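PDB 6NZS: dextranase from Pseudarthrobacter oxydans, which catalyses the endohydrolysis of (1->6)-alpha-D-glucosidic linkages in dextran, as a member of glycoside hydrolase family 49. Local coordinates for residues 7-12 / 193-198; 41-46 / 92-97. All coordinates share one frame; numbering follows the deposited sequence.

Segments 7-12, 41-46 and 92-97 belong to the N-terminal Ig-like domain, and 193-198 is the loop following strand 176-192; the two contact centres lie about 13 Å apart, and both reach the same group of strands. Interaction 1 is a surface contact: a turn before strand 10-11 meets the loop before helix 196-202 through arginine bonds, a water and an aliphatic lysine chain. Interaction 2 is partly buried; strands 37-43 and 96-102 pair by backbone bonds, with a valine contact alongside, and polar side chains and two waters gather at the strand ends. The two are joined directly, since Asn9 O and Lys193 N make probable hydrogen bonds with Ala93 N and Tyr92 O.

Interaction 1 (7-12 / 193-198); sequences NGNLHT and KLRGEQ
Arg195 sets off with CG anti to its carbonyl carbon (chi1 -60°) and then runs extended from CG to NE, which carries the guanidinium to the turn at Gly8 and Asn9. Arg195 NH2 donates to Gly8 O over 3.0 Å in a nearly straight bond (166° at the hydrogen). The oxygen lies close to the guanidinium plane, whereas the nitrogen stands well above the carbonyl plane of Gly8. Arg195 NH2 also makes a weak, bent bond of 2.8 Å to Asn9 OD1, again at the guanidinium edge; the Asn9 amide is tilted 38° to the guanidinium. Asn9 ND2 is hydrogen-bonded to Gln43 OE1. A water bridges as well: it accepts from Arg195 NE and donates to Gly8 O, which thus takes two bonds. The bend at chi2 takes the Lys193 chain alongside the same turn, with Lys193 CE 3.3 Å from Asn7 O and 3.7 Å from Gly8 O. The turn is shaped from within, where Asn7 OD1 accepts from Asn9 N at 2.8 Å, in the carbonyl plane, and weakly from Leu10 N. This is an Asx turn presenting a backbone carbonyl to an arginine, and it ties the N-terminal part of the Ig-like domain to the connection that leads toward the beta-solenoid characteristic of family 49.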
loop_
_atom_site.group_PDB
_atom_site.type_symbol
_atom_site.label_atom_id
_atom_site.label_comp_id
_atom_site.label_asym_id
_atom_site.label_seq_id
_atom_site.Cartn_x
_atom_site.Cartn_y
_atom_site.Cartn_z
ATOM N N ASN A 7 18.155 -1.009 -23.644
ATOM C CA ASN A 7 17.804 -1.466 -24.980
ATOM C C ASN A 7 16.285 -1.532 -25.103
ATOM O O ASN A 7 15.544 -1.157 -24.188
ATOM C CB ASN A 7 18.497 -2.792 -25.325
ATOM C CG ASN A 7 18.128 -3.915 -24.377
ATOM O OD1 ASN A 7 16.964 -4.289 -24.274
ATOM N ND2 ASN A 7 19.124 -4.471 -23.689
ATOM N N GLY A 8 15.813 -2.012 -26.253
ATOM C CA GLY A 8 14.385 -2.014 -26.503
ATOM C C GLY A 8 13.586 -2.898 -25.565
ATOM O O GLY A 8 12.382 -2.674 -25.396
ATOM N N ASN A 9 14.224 -3.902 -24.955
ATOM C CA ASN A 9 13.507 -4.894 -24.158
ATOM C C ASN A 9 13.816 -4.848 -22.675
ATOM O O ASN A 9 13.119 -5.514 -21.902
ATOM C CB ASN A 9 13.813 -6.311 -24.642
ATOM C CG ASN A 9 13.243 -6.596 -26.009
ATOM O OD1 ASN A 9 12.462 -5.814 -26.551
ATOM N ND2 ASN A 9 13.635 -7.725 -26.574
ATOM N N LEU A 10 14.848 -4.129 -22.259
ATOM C CA LEU A 10 15.264 -4.149 -20.865
ATOM C C LEU A 10 15.884 -2.804 -20.533
ATOM O O LEU A 10 16.712 -2.287 -21.290
ATOM C CB LEU A 10 16.274 -5.278 -20.615
ATOM C CG LEU A 10 16.771 -5.495 -19.182
ATOM C CD1 LEU A 10 15.607 -5.751 -18.204
ATOM C CD2 LEU A 10 17.768 -6.649 -19.152
ATOM N N HIS A 11 15.474 -2.233 -19.407
ATOM C CA HIS A 11 16.071 -0.996 -18.927
ATOM C C HIS A 11 16.331 -1.145 -17.439
ATOM O O HIS A 11 15.394 -1.370 -16.662
ATOM C CB HIS A 11 15.167 0.208 -19.186
ATOM C CG HIS A 11 15.784 1.506 -18.774
ATOM N ND1 HIS A 11 15.046 2.561 -18.282
ATOM C CD2 HIS A 11 17.075 1.914 -18.776
ATOM C CE1 HIS A 11 15.858 3.565 -18.003
ATOM N NE2 HIS A 11 17.093 3.199 -18.290
ATOM N N THR A 12 17.596 -1.028 -17.051
ATOM C CA THR A 12 17.996 -0.964 -15.653
ATOM C C THR A 12 18.854 0.278 -15.450
ATOM O O THR A 12 19.274 0.937 -16.409
ATOM C CB THR A 12 18.776 -2.208 -15.211
ATOM O OG1 THR A 12 20.073 -2.194 -15.819
ATOM C CG2 THR A 12 18.052 -3.488 -15.599
ATOM N N LYS A 193 8.003 -2.199 -20.222
ATOM C CA LYS A 193 8.558 -1.144 -21.053
ATOM C C LYS A 193 7.439 -0.468 -21.829
ATOM O O LYS A 193 6.512 -1.120 -22.315
ATOM C CB LYS A 193 9.554 -1.751 -22.034
ATOM C CG LYS A 193 10.386 -0.721 -22.752
ATOM C CD LYS A 193 11.758 -0.634 -22.128
ATOM C CE LYS A 193 12.700 0.123 -23.036
ATOM N NZ LYS A 193 12.551 1.592 -22.867
ATOM N N LEU A 194 7.514 0.852 -21.936
ATOM C CA LEU A 194 6.454 1.635 -22.550
ATOM C C LEU A 194 6.768 1.875 -24.021
ATOM O O LEU A 194 7.862 2.334 -24.357
ATOM C CB LEU A 194 6.286 2.966 -21.814
ATOM C CG LEU A 194 5.989 2.832 -20.313
ATOM C CD1 LEU A 194 5.874 4.220 -19.704
ATOM C CD2 LEU A 194 4.726 2.033 -20.069
ATOM N N ARG A 195 5.802 1.567 -24.883
ATOM C CA ARG A 195 5.934 1.749 -26.322
ATOM C C ARG A 195 4.649 2.355 -26.868
ATOM O O ARG A 195 3.605 2.359 -26.209
ATOM C CB ARG A 195 6.183 0.417 -27.049
ATOM C CG ARG A 195 7.444 -0.305 -26.624
ATOM C CD ARG A 195 7.594 -1.654 -27.340
ATOM N NE ARG A 195 8.885 -2.289 -27.071
ATOM C CZ ARG A 195 9.182 -3.541 -27.409
ATOM N NH1 ARG A 195 8.271 -4.294 -28.024
ATOM N NH2 ARG A 195 10.376 -4.039 -27.127
ATOM N N GLY A 196 4.744 2.868 -28.095
ATOM C CA GLY A 196 3.556 3.250 -28.840
ATOM C C GLY A 196 2.699 4.270 -28.123
ATOM O O GLY A 196 3.192 5.242 -27.537
ATOM N N GLU A 197 1.388 4.036 -28.163
ATOM C CA GLU A 197 0.444 5.002 -27.623
ATOM C C GLU A 197 0.565 5.126 -26.110
ATOM O O GLU A 197 0.342 6.211 -25.563
ATOM C CB GLU A 197 -0.982 4.619 -28.012
ATOM C CG GLU A 197 -1.247 4.728 -29.501
ATOM C CD GLU A 197 -2.722 4.687 -29.832
ATOM O OE1 GLU A 197 -3.442 3.850 -29.246
ATOM O OE2 GLU A 197 -3.159 5.493 -30.679
ATOM N N GLN A 198 0.908 4.036 -25.422
ATOM C CA GLN A 198 1.094 4.125 -23.977
ATOM C C GLN A 198 2.283 5.012 -23.638
ATOM O O GLN A 198 2.199 5.858 -22.739
ATOM C CB GLN A 198 1.267 2.728 -23.371
ATOM C CG GLN A 198 0.006 1.865 -23.392
ATOM C CD GLN A 198 -1.019 2.257 -22.333
ATOM O OE1 GLN A 198 -1.022 3.381 -21.825
ATOM N NE2 GLN A 198 -1.907 1.325 -22.003
HETATM O O HOH W 1 11.092 -0.479 -26.508
#

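Interaction 2 (41-46 / 92-97); sequences VAQENQ and YAKDVW
Lys94 reaches across to the turn after strand 37-43, and its chain can be followed outward from CB. CB starts toward the turn; Lys94 CG, anti to the backbone N, comes to 4.2 Å from Gln43 CG; Lys94 CD lies 3.6 Å from Gln43 CD; and CE touches Gln43 NE2 and Asn45 ND2. A bend at chi4 turns NZ to a water, which accepts from it and donates to Glu44 OE1. Gln43 NE2 donates almost straight (172°) to Asn45 OD1 at 2.8 Å, on a lone pair. This ties together the two amides, Gln43 crossing Lys94 obliquely and Asn45 at about a right angle. With an alanine at Gln43, Asn45 OD1 and Asn9 ND2 would probably lose this partner, and a gap would open beside the Lys94 methylenes. Ala42 and Trp97 form an antiparallel hydrogen-bonded pair, with Ala42 O 2.8 Å from Trp97 N and Ala42 N 2.9 Å from Trp97 O. Glu44 N, within the type I turn from Gln43 to Gln46, donates to Asp95 O (2.9 Å). Val41 CG1 packs on Val96 CB at 3.6 Å. A second water joins Glu44 O to Trp97 NE1, the carbonyl lying at the indole edge. Backbone bonds and valine packing thus set the pairing; Lys94 and Glu44 are linked through water, and Glu44 has a further long, weak ion pair with Lys136, so their attraction here is probably loose.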
loop_
_atom_site.group_PDB
_atom_site.type_symbol
_atom_site.label_atom_id
_atom_site.label_comp_id
_atom_site.label_asym_id
_atom_site.label_seq_id
_atom_site.Cartn_x
_atom_site.Cartn_y
_atom_site.Cartn_z
ATOM N N VAL A 41 19.558 -8.739 -14.019
ATOM C CA VAL A 41 18.478 -9.159 -14.909
ATOM C C VAL A 41 19.047 -9.441 -16.290
ATOM O O VAL A 41 19.834 -8.649 -16.821
ATOM C CB VAL A 41 17.375 -8.084 -15.039
ATOM C CG1 VAL A 41 16.137 -8.657 -15.733
ATOM C CG2 VAL A 41 17.008 -7.488 -13.707
ATOM N N ALA A 42 18.602 -10.539 -16.893
ATOM C CA ALA A 42 18.977 -10.884 -18.257
ATOM C C ALA A 42 17.732 -11.300 -19.018
ATOM O O ALA A 42 16.830 -11.919 -18.458
ATOM C CB ALA A 42 19.947 -12.062 -18.262
ATOM N N GLN A 43 17.690 -10.970 -20.310
ATOM C CA GLN A 43 16.649 -11.531 -21.161
ATOM C C GLN A 43 16.762 -13.046 -21.131
ATOM O O GLN A 43 17.865 -13.598 -21.108
ATOM C CB GLN A 43 16.823 -11.019 -22.591
ATOM C CG GLN A 43 15.584 -11.144 -23.452
ATOM C CD GLN A 43 15.700 -10.364 -24.746
ATOM O OE1 GLN A 43 15.438 -9.159 -24.783
ATOM N NE2 GLN A 43 16.083 -11.048 -25.817
ATOM N N GLU A 44 15.614 -13.729 -21.108
ATOM C CA GLU A 44 15.649 -15.159 -20.807
ATOM C C GLU A 44 16.435 -15.953 -21.847
ATOM O O GLU A 44 17.027 -16.988 -21.515
ATOM C CB GLU A 44 14.240 -15.721 -20.625
ATOM C CG GLU A 44 13.396 -15.659 -21.869
ATOM C CD GLU A 44 13.525 -16.873 -22.764
ATOM O OE1 GLU A 44 12.866 -16.884 -23.822
ATOM O OE2 GLU A 44 14.280 -17.812 -22.398
ATOM N N ASN A 45 16.459 -15.503 -23.099
ATOM C CA ASN A 45 17.232 -16.171 -24.141
ATOM C C ASN A 45 18.643 -15.615 -24.292
ATOM O O ASN A 45 19.335 -15.962 -25.256
ATOM C CB ASN A 45 16.487 -16.140 -25.483
ATOM C CG ASN A 45 16.320 -14.733 -26.041
ATOM O OD1 ASN A 45 16.570 -13.737 -25.361
ATOM N ND2 ASN A 45 15.881 -14.649 -27.293
ATOM N N GLN A 46 19.075 -14.753 -23.373
ATOM C CA GLN A 46 20.448 -14.247 -23.324
ATOM C C GLN A 46 20.939 -14.330 -21.886
ATOM O O GLN A 46 21.350 -13.324 -21.303
ATOM C CB GLN A 46 20.520 -12.800 -23.817
ATOM C CG GLN A 46 19.801 -12.506 -25.121
ATOM C CD GLN A 46 19.696 -11.014 -25.405
ATOM O OE1 GLN A 46 19.930 -10.181 -24.525
ATOM N NE2 GLN A 46 19.350 -10.672 -26.641
ATOM N N TYR A 92 10.937 -4.078 -18.500
ATOM C CA TYR A 92 11.178 -5.236 -19.349
ATOM C C TYR A 92 10.042 -5.377 -20.355
ATOM O O TYR A 92 8.920 -4.913 -20.128
ATOM C CB TYR A 92 11.444 -6.522 -18.543
ATOM C CG TYR A 92 10.217 -7.200 -17.966
ATOM C CD1 TYR A 92 9.222 -6.473 -17.320
ATOM C CD2 TYR A 92 10.074 -8.580 -18.029
ATOM C CE1 TYR A 92 8.097 -7.101 -16.784
ATOM C CE2 TYR A 92 8.954 -9.219 -17.487
ATOM C CZ TYR A 92 7.971 -8.469 -16.869
ATOM O OH TYR A 92 6.859 -9.087 -16.360
ATOM N N ALA A 93 10.359 -5.993 -21.500
ATOM C CA ALA A 93 9.355 -6.250 -22.523
ATOM C C ALA A 93 9.295 -7.713 -22.935
ATOM O O ALA A 93 8.474 -8.066 -23.789
ATOM C CB ALA A 93 9.586 -5.347 -23.748
ATOM N N LYS A 94 10.123 -8.568 -22.347
ATOM C CA LYS A 94 10.250 -9.962 -22.740
ATOM C C LYS A 94 10.684 -10.717 -21.495
ATOM O O LYS A 94 11.308 -10.131 -20.605
ATOM C CB LYS A 94 11.309 -10.069 -23.849
ATOM C CG LYS A 94 11.551 -11.439 -24.453
ATOM C CD LYS A 94 12.384 -11.285 -25.746
ATOM C CE LYS A 94 12.899 -12.616 -26.268
ATOM N NZ LYS A 94 11.825 -13.530 -26.718
ATOM N N ASP A 95 10.337 -12.006 -21.429
ATOM C CA ASP A 95 10.668 -12.829 -20.263
ATOM C C ASP A 95 12.125 -12.634 -19.869
ATOM O O ASP A 95 13.014 -12.569 -20.727
ATOM C CB ASP A 95 10.481 -14.315 -20.595
ATOM C CG ASP A 95 9.031 -14.720 -20.780
ATOM O OD1 ASP A 95 8.151 -13.855 -20.907
ATOM O OD2 ASP A 95 8.779 -15.944 -20.819
ATOM N N VAL A 96 12.377 -12.569 -18.556
ATOM C CA VAL A 96 13.720 -12.353 -18.029
ATOM C C VAL A 96 14.047 -13.403 -16.979
ATOM O O VAL A 96 13.166 -13.990 -16.347
ATOM C CB VAL A 96 13.921 -10.950 -17.418
ATOM C CG1 VAL A 96 13.861 -9.865 -18.495
ATOM C CG2 VAL A 96 12.901 -10.701 -16.306
ATOM N N TRP A 97 15.344 -13.623 -16.796
ATOM C CA TRP A 97 15.867 -14.302 -15.615
ATOM C C TRP A 97 16.437 -13.246 -14.678
ATOM O O TRP A 97 17.271 -12.433 -15.087
ATOM C CB TRP A 97 17.003 -15.254 -15.999
ATOM C CG TRP A 97 16.585 -16.612 -16.510
ATOM C CD1 TRP A 97 16.742 -17.090 -17.779
ATOM C CD2 TRP A 97 15.977 -17.674 -15.753
ATOM N NE1 TRP A 97 16.261 -18.378 -17.862
ATOM C CE2 TRP A 97 15.788 -18.760 -16.634
ATOM C CE3 TRP A 97 15.574 -17.811 -14.420
ATOM C CZ2 TRP A 97 15.210 -19.966 -16.223
ATOM C CZ3 TRP A 97 15.005 -19.016 -14.013
ATOM C CH2 TRP A 97 14.828 -20.072 -14.914
HETATM O O HOH W 2 13.126 -15.927 -26.406
HETATM O O HOH W 3 17.402 -19.541 -20.499
#